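Local coordinates for protein vinylacetyl-CoA Delta-isomerase (Nitrosopumilus maritimus SCM1, PDB 6VJR) that probably converts 4-hydroxybutyryl-CoA to crotonyl-CoA and isomerises vinylacetyl-CoA, as a flavoprotein that carries FAD and an iron-sulfur cluster, at residues G215-D220 against V262-D267. Residues are numbered along the deposited sequence; the frame is centred on the assembly and turned at random.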
loop_
_atom_site.group_PDB
_atom_site.type_symbol
_atom_site.label_atom_id
_atom_site.label_comp_id
_atom_site.label_asym_id
_atom_site.label_seq_id
_atom_site.Cartn_x
_atom_site.Cartn_y
_atom_site.Cartn_z
ATOM N N GLY A 215 -4.382 39.646 14.110
ATOM C CA GLY A 215 -3.536 40.818 14.301
ATOM C C GLY A 215 -2.068 40.496 14.137
ATOM O O GLY A 215 -1.644 39.385 14.433
ATOM N N ALA A 216 -1.311 41.495 13.669
ATOM C CA ALA A 216 0.124 41.366 13.483
ATOM C C ALA A 216 0.826 41.984 14.686
ATOM O O ALA A 216 0.543 43.120 15.083
ATOM C CB ALA A 216 0.501 42.061 12.243
ATOM N N ILE A 217 1.802 41.253 15.204
ATOM C CA ILE A 217 2.598 41.721 16.316
ATOM C C ILE A 217 4.070 41.637 15.925
ATOM O O ILE A 217 4.491 40.693 15.240
ATOM C CB ILE A 217 2.319 40.945 17.605
ATOM C CG1 ILE A 217 2.667 39.490 17.516
ATOM C CG2 ILE A 217 0.875 41.114 18.037
ATOM C CD1 ILE A 217 2.602 38.759 18.836
ATOM N N PRO A 218 4.904 42.603 16.369
ATOM C CA PRO A 218 6.342 42.451 16.205
ATOM C C PRO A 218 6.832 41.294 17.069
ATOM O O PRO A 218 6.301 41.069 18.159
ATOM C CB PRO A 218 6.877 43.838 16.546
ATOM C CG PRO A 218 5.906 44.268 17.620
ATOM C CD PRO A 218 4.546 43.805 17.133
ATOM N N ALA A 219 7.889 40.620 16.623
ATOM C CA ALA A 219 8.381 39.477 17.375
ATOM C C ALA A 219 8.844 39.896 18.765
ATOM O O ALA A 219 8.850 39.069 19.658
ATOM C CB ALA A 219 9.531 38.812 16.654
ATOM N N ASP A 220 9.241 41.167 18.942
ATOM C CA ASP A 220 9.691 41.686 20.242
ATOM C C ASP A 220 8.579 42.351 21.063
ATOM O O ASP A 220 8.898 43.071 21.992
ATOM C CB ASP A 220 10.865 42.644 20.087
ATOM C CG ASP A 220 10.607 43.938 19.344
ATOM O OD1 ASP A 220 9.465 44.095 18.839
ATOM O OD2 ASP A 220 11.552 44.798 19.314
ATOM N N VAL A 262 -1.124 41.003 25.314
ATOM C CA VAL A 262 -0.333 41.647 24.296
ATOM C C VAL A 262 -1.193 42.681 23.576
ATOM O O VAL A 262 -2.299 42.388 23.141
ATOM C CB VAL A 262 0.229 40.578 23.334
ATOM C CG1 VAL A 262 1.007 41.182 22.175
ATOM C CG2 VAL A 262 1.130 39.607 24.037
ATOM N N PHE A 263 -0.646 43.877 23.389
ATOM C CA PHE A 263 -1.343 44.965 22.738
ATOM C C PHE A 263 -1.152 44.920 21.233
ATOM O O PHE A 263 -0.032 44.747 20.748
ATOM C CB PHE A 263 -0.796 46.285 23.257
ATOM C CG PHE A 263 -1.416 47.482 22.566
ATOM C CD1 PHE A 263 -2.744 47.823 22.816
ATOM C CD2 PHE A 263 -0.680 48.270 21.691
ATOM C CE1 PHE A 263 -3.324 48.935 22.199
ATOM C CE2 PHE A 263 -1.269 49.374 21.082
ATOM C CZ PHE A 263 -2.579 49.699 21.338
ATOM N N ILE A 264 -2.265 45.098 20.526
ATOM C CA ILE A 264 -2.265 45.214 19.079
ATOM C C ILE A 264 -3.000 46.490 18.717
ATOM O O ILE A 264 -4.200 46.574 18.963
ATOM C CB ILE A 264 -2.915 44.013 18.376
ATOM C CG1 ILE A 264 -2.416 42.697 18.967
ATOM C CG2 ILE A 264 -2.687 44.109 16.871
ATOM C CD1 ILE A 264 -2.999 41.455 18.333
ATOM N N PRO A 265 -2.317 47.484 18.108
ATOM C CA PRO A 265 -2.985 48.717 17.757
ATOM C C PRO A 265 -3.957 48.470 16.607
ATOM O O PRO A 265 -3.790 47.544 15.832
ATOM C CB PRO A 265 -1.840 49.650 17.363
ATOM C CG PRO A 265 -0.767 48.729 16.878
ATOM C CD PRO A 265 -0.903 47.466 17.705
ATOM N N TRP A 266 -4.971 49.318 16.471
ATOM C CA TRP A 266 -5.987 49.120 15.451
ATOM C C TRP A 266 -5.393 48.911 14.064
ATOM O O TRP A 266 -5.934 48.149 13.274
ATOM C CB TRP A 266 -6.968 50.297 15.456
ATOM C CG TRP A 266 -7.815 50.327 16.690
ATOM C CD1 TRP A 266 -7.958 51.374 17.549
ATOM C CD2 TRP A 266 -8.629 49.255 17.216
ATOM N NE1 TRP A 266 -8.807 51.032 18.561
ATOM C CE2 TRP A 266 -9.234 49.749 18.393
ATOM C CE3 TRP A 266 -8.918 47.951 16.813
ATOM C CZ2 TRP A 266 -10.097 48.988 19.169
ATOM C CZ3 TRP A 266 -9.794 47.204 17.573
ATOM C CH2 TRP A 266 -10.366 47.717 18.735
ATOM N N ASP A 267 -4.299 49.603 13.735
ATOM C CA ASP A 267 -3.794 49.519 12.375
ATOM C C ASP A 267 -3.228 48.136 12.053
ATOM O O ASP A 267 -2.963 47.843 10.894
ATOM C CB ASP A 267 -2.697 50.530 12.098
ATOM C CG ASP A 267 -1.557 50.526 13.101
ATOM O OD1 ASP A 267 -1.683 51.177 14.148
ATOM O OD2 ASP A 267 -0.558 49.870 12.843
#
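I217 and I264 meet through aliphatic branches alone: methyl CG2 of I217 lies 3.8 Å from CG1 of I264 and 3.9 Å from its CD1, so one methyl packs against the outer part of the I264 side chain. The same I217 CG2 also reaches CG1 of V262, at 4.1 Å, and thus touches two residues that project from the same side of strand 262-265. I264 is extended beyond CG1 (chi2 -180°), which carries CD1 past I217 to the backbone of G215, where it sits 4.1 Å from the CA. G215 has no CB, and the bare CA leaves room for the tip of I264. The other branch, I264 CG2, lies anti to the backbone N and packs 3.8 Å from the carbonyl O of A216. Replacing I264 with alanine would probably open a gap between the strands, leaving I217 CG2 with V262 as its remaining side-chain neighbour across the contact.

The axes of the short strands 215-218 and 262-265 come within 7.3 Å, their N-to-C directions 117° apart, and no hydrogen bond links the two segments, consistent with packing between sheets. Their separate partners confirm it: G215 and I217 bond through their backbones to L198 and I196, whereas V262 bonds to V180 of strand 177-188, on which I264 also rests. Just past D267 the chain crosses over, A216 bonding to K268 ahead of strand 269-272. The contact therefore joins two sheets of what is probably the middle β domain of an acyl-CoA dehydrogenase-like fold, the side chain of I217 about 13 Å from bound FAD. All five touching residues are buried and their side chains meet only through aliphatic groups, so cohesion between the segments rests on shape and exclusion of water, while backbone bonds just beyond them help hold the crossing.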